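Local coordinates for phosphoribosylformylglycinamidine cyclo-ligase (Thermus thermophilus HB8, PDB 5AVM), which probably catalyses the ATP-dependent ring closure of formylglycinamidine ribonucleotide to aminoimidazole ribonucleotide in de novo purine biosynthesis, at residues S87-D90 with L91-Q94; R222-L225 with K226-R229; G284-E287 with E288-Y291. All blocks are in the same frame, centred on the assembly; numbering follows the deposited sequence.

Interaction 1: S87-D90 with L91-Q94; sequences SVND and LLAQ
Val88 sets CG1 opposite its backbone N (chi1 170°), while Leu92 turns CG away from its own carbonyl carbon (chi1 -73°); the two side chains thus run alongside each other in the same direction, one turn apart in helix 79-92 of the PurM-type N-terminal domain. The apolar touch is Val88 CG1 to Leu92 CD1 at 3.9 Å. In the backbone, Leu92 N donates to Val88 O over 2.9 Å, in the carbonyl plane, and Leu92 CG rests 3.3 Å from that same Val88 O. One residue on, Ala93 N bonds to Asn89 O at 3.0 Å. Leu92 CD1 also slants past the Asn89 amide, 3.8 Å from Asn89 OD1; this amide is hydrogen-bonded to the loop at Arg222 and Tyr224. Beyond the helix, Leu92 packs on Leu225, Phe228 and Trp232 of helix 225-233, whereas Leu91 faces the sheet through Thr59 and Leu156. Replacing Leu92 by an alanine removes CG and both methyls, which would probably leave Val88 CG1 without its neighbour and open a gap against Leu225 and Phe228. Asp90 directs OD1 to His243 ND1, and its OD2 lies close to Asp61 OD1. At the far end, the Gln94 side chain, extended beyond CG, runs beside the Asp90 carbonyl oxygen, with Gln94 CG and Gln94 NE2 each 3.6 Å from Asp90 O.

Interaction 2: R222-L225 with K226-R229; sequences RAYL and KEFR
The first turn of helix 225-233, with Tyr224 at its N-cap, carries this contact in the C-terminal domain of the AIR synthase fold. Phe228 N donates to Tyr224 O over 3.1 Å at a nearly straight 164°, and the next bond runs from Arg229 N to Leu225 O (3.0 Å). Tyr224 O also meets the edge of the Phe228 ring, near the ring plane, 3.1 Å from Phe228 CD1. Glu227 folds back at chi2 (75°) toward the cap, bringing OE1 to the edge of the Tyr224 ring, 4.0 Å from Tyr224 CD1, with carboxylate and ring steeply inclined. A water donates to Glu227 OE1 at 2.8 Å and also to Ala223 O, where the 2.5 Å distance is unusually short and its exact length doubtful. The Tyr224 hydroxyl bonds to Pro181 O, and its side chain touches Met300 and Leu180. On another side of the turn, Leu225 holds CG opposite its backbone N (chi1 -174°), against the guanidinium of Arg229, whose NE forms a salt bridge with Glu97. Leu225 CG is centred on one guanidinium face, 3.7 Å from Arg229 CZ.

Interaction 3: G284-E287 with E288-Y291; sequences GIPE and EEMY
Pro286 occupies the N-cap position of helix 287-293, and its carbonyl O accepts from Met290 N at 2.9 Å and more weakly from Glu289 N; the following turn closes with Tyr291 N on Glu287 O, a bond of 3.2 Å nearly in line with the carbonyl. Just before the cap, Gly284, with positive phi, is the C-prime residue of a Schellman motif that ends helix 275-283, in which Ile285 N returns to Gln280 O. A very short connection thereby joins two helices of the C-terminal domain, and its side chains pack against the first turn of the second. Ile285 sends CG2 into the turn, where it meets Met290 at about a right angle; the 3.3 Å from Ile285 CG2 to Met290 SD is unusually close for a methyl and a sulfur, and its exact value is doubtful. Met290 reaches it by bending at chi2 and chi3. From a second direction the extended chain of Glu289 crosses the same methyl, and Glu289 CG is 3.5 Å from Ile285 CG2. The carboxylate then closes on the proline ring, with Glu289 OE1 3.1 Å from Pro286 CD. Leu192 of helix 190-196 touches both Ile285 and Glu289. Glu287, with CG anti to the backbone N (chi1 -157°), passes Tyr291 at a slant, placing Glu287 OE1 3.7 Å from Tyr291 CE1 with carboxylate and ring 84° apart. Arg267 NH2 holds that OE1 in a salt bridge. A water in the plane of the Tyr291 ring, 2.9 Å from Tyr291 OH, also donates a long bond to Glu287 OE1.

Interactions 1 and 2 form one interface, their centres 9 Å apart, where helix 79-92 of the N-terminal AIR synthase domain meets the start of helix 225-233 of the C-terminal domain. The Asn89 amide clamps the residues leading into the cap of interaction 2: Asn89 ND2 is 2.8 Å from Arg222 O, and Asn89 OD1 3.0 Å from Tyr224 N. Beside this clamp Leu92 CD1 packs 3.3 Å from Tyr224 C. Interaction 3 stands apart, on the opposite side of the chain's centre from interaction 2; its nearest atoms are about 14 Å from interaction 2 and about 15 Å from interaction 1. It belongs wholly to the C-terminal domain, as interaction 2 does.

Interaction 1: S87-D90 with L91-Q94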
# COMPACT_ATOMS: atom_id res chain seq x y z
N SER B 87 -5.85 -10.52 -0.56
CA SER B 87 -4.39 -10.44 -0.56
C SER B 87 -3.78 -11.84 -0.53
O SER B 87 -2.79 -12.12 -1.22
CB SER B 87 -3.90 -9.64 0.67
OG SER B 87 -4.38 -8.30 0.66
N VAL B 88 -4.37 -12.73 0.26
CA VAL B 88 -3.89 -14.09 0.36
C VAL B 88 -3.99 -14.81 -0.98
O VAL B 88 -3.07 -15.52 -1.38
CB VAL B 88 -4.69 -14.88 1.44
CG1 VAL B 88 -4.36 -16.37 1.36
CG2 VAL B 88 -4.36 -14.35 2.83
N ASN B 89 -5.09 -14.61 -1.70
CA ASN B 89 -5.30 -15.26 -2.98
C ASN B 89 -4.38 -14.78 -4.09
O ASN B 89 -3.93 -15.59 -4.90
CB ASN B 89 -6.76 -15.11 -3.44
CG ASN B 89 -7.73 -15.95 -2.62
OD1 ASN B 89 -7.33 -16.70 -1.71
ND2 ASN B 89 -9.02 -15.83 -2.92
N ASP B 90 -4.11 -13.49 -4.14
CA ASP B 90 -3.21 -12.96 -5.18
C ASP B 90 -1.82 -13.57 -5.03
O ASP B 90 -1.06 -13.67 -6.00
CB ASP B 90 -3.13 -11.43 -5.09
CG ASP B 90 -4.13 -10.74 -6.00
OD1 ASP B 90 -5.04 -11.43 -6.52
OD2 ASP B 90 -4.00 -9.51 -6.20
N LEU B 91 -1.50 -13.99 -3.81
CA LEU B 91 -0.22 -14.61 -3.50
C LEU B 91 -0.29 -16.10 -3.81
O LEU B 91 0.66 -16.66 -4.36
CB LEU B 91 0.14 -14.37 -2.03
CG LEU B 91 1.49 -13.69 -1.75
CD1 LEU B 91 1.51 -12.29 -2.34
CD2 LEU B 91 1.72 -13.62 -0.26
N LEU B 92 -1.41 -16.75 -3.48
CA LEU B 92 -1.57 -18.17 -3.75
C LEU B 92 -1.49 -18.45 -5.24
O LEU B 92 -1.15 -19.56 -5.65
CB LEU B 92 -2.91 -18.67 -3.21
CG LEU B 92 -3.03 -18.80 -1.69
CD1 LEU B 92 -4.47 -19.15 -1.32
CD2 LEU B 92 -2.06 -19.86 -1.18
N ALA B 93 -1.81 -17.44 -6.05
CA ALA B 93 -1.75 -17.57 -7.51
C ALA B 93 -0.30 -17.68 -7.95
O ALA B 93 0.00 -18.25 -9.00
CB ALA B 93 -2.41 -16.37 -8.16
N GLN B 94 0.60 -17.11 -7.16
CA GLN B 94 2.03 -17.15 -7.45
C GLN B 94 2.66 -18.47 -6.97
O GLN B 94 3.71 -18.89 -7.45
CB GLN B 94 2.74 -15.97 -6.77
CG GLN B 94 2.24 -14.60 -7.22
CD GLN B 94 3.02 -13.46 -6.58
OE1 GLN B 94 4.25 -13.45 -6.60
NE2 GLN B 94 2.30 -12.49 -6.02

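Interaction 2: R222-L225 with K226-R229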
# COMPACT_ATOMS: atom_id res chain seq x y z
N ARG B 222 -13.55 -14.85 -0.29
CA ARG B 222 -13.11 -16.15 0.20
C ARG B 222 -11.62 -16.45 -0.04
O ARG B 222 -11.11 -16.27 -1.15
CB ARG B 222 -13.96 -17.24 -0.45
CG ARG B 222 -13.67 -18.65 0.03
CD ARG B 222 -14.78 -19.59 -0.42
NE ARG B 222 -16.04 -19.27 0.26
CZ ARG B 222 -17.24 -19.75 -0.08
NH1 ARG B 222 -17.36 -20.58 -1.11
NH2 ARG B 222 -18.32 -19.40 0.60
N ALA B 223 -10.94 -16.92 1.01
CA ALA B 223 -9.53 -17.28 0.93
C ALA B 223 -9.39 -18.76 0.61
O ALA B 223 -10.14 -19.58 1.12
CB ALA B 223 -8.84 -16.98 2.25
N TYR B 224 -8.41 -19.09 -0.23
CA TYR B 224 -8.17 -20.48 -0.62
C TYR B 224 -6.86 -21.04 -0.08
O TYR B 224 -6.30 -21.97 -0.65
CB TYR B 224 -8.20 -20.60 -2.14
CG TYR B 224 -9.53 -20.16 -2.71
CD1 TYR B 224 -10.69 -20.89 -2.46
CD2 TYR B 224 -9.64 -18.96 -3.41
CE1 TYR B 224 -11.93 -20.43 -2.89
CE2 TYR B 224 -10.87 -18.50 -3.85
CZ TYR B 224 -12.01 -19.23 -3.58
OH TYR B 224 -13.22 -18.75 -4.01
N LEU B 225 -6.39 -20.48 1.03
CA LEU B 225 -5.14 -20.94 1.63
C LEU B 225 -5.28 -22.39 2.11
O LEU B 225 -4.43 -23.23 1.82
CB LEU B 225 -4.74 -20.01 2.79
CG LEU B 225 -3.38 -20.22 3.48
CD1 LEU B 225 -2.26 -20.29 2.44
CD2 LEU B 225 -3.12 -19.09 4.47
N LYS B 226 -6.37 -22.67 2.82
CA LYS B 226 -6.63 -24.01 3.33
C LYS B 226 -6.61 -25.01 2.17
O LYS B 226 -6.00 -26.07 2.25
CB LYS B 226 -7.97 -24.02 4.07
CG LYS B 226 -8.04 -22.90 5.13
CD LYS B 226 -9.39 -22.81 5.86
CE LYS B 226 -9.58 -23.91 6.89
NZ LYS B 226 -10.87 -23.76 7.64
N GLU B 227 -7.26 -24.64 1.07
CA GLU B 227 -7.30 -25.49 -0.13
C GLU B 227 -5.89 -25.84 -0.57
O GLU B 227 -5.46 -26.98 -0.47
CB GLU B 227 -8.01 -24.77 -1.27
CG GLU B 227 -9.47 -25.09 -1.44
CD GLU B 227 -10.36 -24.45 -0.41
OE1 GLU B 227 -9.88 -23.58 0.34
OE2 GLU B 227 -11.56 -24.81 -0.37
N PHE B 228 -5.18 -24.82 -1.07
CA PHE B 228 -3.81 -24.96 -1.55
C PHE B 228 -2.93 -25.81 -0.66
O PHE B 228 -2.19 -26.67 -1.15
CB PHE B 228 -3.17 -23.58 -1.74
CG PHE B 228 -3.53 -22.93 -3.04
CD1 PHE B 228 -4.82 -22.48 -3.28
CD2 PHE B 228 -2.58 -22.83 -4.06
CE1 PHE B 228 -5.17 -21.94 -4.53
CE2 PHE B 228 -2.93 -22.28 -5.31
CZ PHE B 228 -4.22 -21.84 -5.54
N ARG B 229 -2.99 -25.58 0.65
CA ARG B 229 -2.17 -26.36 1.56
C ARG B 229 -2.50 -27.84 1.45
O ARG B 229 -1.62 -28.69 1.49
CB ARG B 229 -2.36 -25.85 3.00
CG ARG B 229 -1.54 -24.59 3.27
CD ARG B 229 -1.87 -23.94 4.61
NE ARG B 229 -0.96 -22.84 4.93
CZ ARG B 229 -1.17 -21.96 5.90
NH1 ARG B 229 -2.27 -22.04 6.65
NH2 ARG B 229 -0.29 -20.99 6.14
O HOH W 1 -11.59 -21.66 1.33

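Interaction 3: G284-E287 with E288-Y291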
# COMPACT_ATOMS: atom_id res chain seq x y z
N GLY B 284 -30.62 -5.41 -15.27
CA GLY B 284 -30.75 -5.71 -16.68
C GLY B 284 -29.37 -5.70 -17.30
O GLY B 284 -29.13 -5.08 -18.34
N ILE B 285 -28.44 -6.39 -16.64
CA ILE B 285 -27.06 -6.46 -17.07
C ILE B 285 -26.82 -7.62 -18.03
O ILE B 285 -27.12 -8.77 -17.71
CB ILE B 285 -26.12 -6.59 -15.85
CG1 ILE B 285 -26.35 -5.41 -14.90
CG2 ILE B 285 -24.67 -6.65 -16.29
CD1 ILE B 285 -25.81 -5.62 -13.51
N PRO B 286 -26.29 -7.33 -19.23
CA PRO B 286 -26.00 -8.34 -20.25
C PRO B 286 -24.98 -9.38 -19.76
O PRO B 286 -24.15 -9.07 -18.90
CB PRO B 286 -25.46 -7.51 -21.41
CG PRO B 286 -26.15 -6.19 -21.24
CD PRO B 286 -26.06 -5.97 -19.76
N GLU B 287 -25.05 -10.59 -20.30
CA GLU B 287 -24.13 -11.65 -19.90
C GLU B 287 -22.67 -11.30 -20.23
O GLU B 287 -21.79 -11.51 -19.41
CB GLU B 287 -24.49 -12.97 -20.59
CG GLU B 287 -23.99 -14.21 -19.86
CD GLU B 287 -23.67 -15.37 -20.79
OE1 GLU B 287 -23.49 -16.50 -20.28
OE2 GLU B 287 -23.58 -15.17 -22.02
N GLU B 288 -22.44 -10.78 -21.43
CA GLU B 288 -21.10 -10.40 -21.88
C GLU B 288 -20.45 -9.44 -20.89
O GLU B 288 -19.23 -9.40 -20.74
CB GLU B 288 -21.16 -9.75 -23.26
CG GLU B 288 -21.63 -10.67 -24.38
CD GLU B 288 -20.58 -11.70 -24.77
OE1 GLU B 288 -20.12 -12.47 -23.90
OE2 GLU B 288 -20.20 -11.74 -25.97
N GLU B 289 -21.29 -8.67 -20.21
CA GLU B 289 -20.84 -7.70 -19.22
C GLU B 289 -20.74 -8.32 -17.84
O GLU B 289 -19.94 -7.89 -17.02
CB GLU B 289 -21.81 -6.51 -19.20
CG GLU B 289 -21.78 -5.70 -17.93
CD GLU B 289 -22.53 -4.40 -18.08
OE1 GLU B 289 -23.61 -4.42 -18.70
OE2 GLU B 289 -22.04 -3.37 -17.57
N MET B 290 -21.56 -9.34 -17.57
CA MET B 290 -21.53 -10.01 -16.28
C MET B 290 -20.19 -10.70 -16.04
O MET B 290 -19.64 -10.65 -14.93
CB MET B 290 -22.65 -11.05 -16.18
CG MET B 290 -24.03 -10.46 -15.92
SD MET B 290 -24.07 -9.38 -14.49
CE MET B 290 -24.30 -10.54 -13.16
N TYR B 291 -19.66 -11.34 -17.08
CA TYR B 291 -18.39 -12.05 -16.99
C TYR B 291 -17.19 -11.12 -17.08
O TYR B 291 -16.06 -11.52 -16.83
CB TYR B 291 -18.28 -13.12 -18.07
CG TYR B 291 -19.10 -14.35 -17.76
CD1 TYR B 291 -20.48 -14.33 -17.86
CD2 TYR B 291 -18.49 -15.51 -17.29
CE1 TYR B 291 -21.25 -15.43 -17.49
CE2 TYR B 291 -19.24 -16.62 -16.92
CZ TYR B 291 -20.62 -16.57 -17.02
OH TYR B 291 -21.39 -17.65 -16.64
O HOH W 2 -24.06 -16.55 -17.06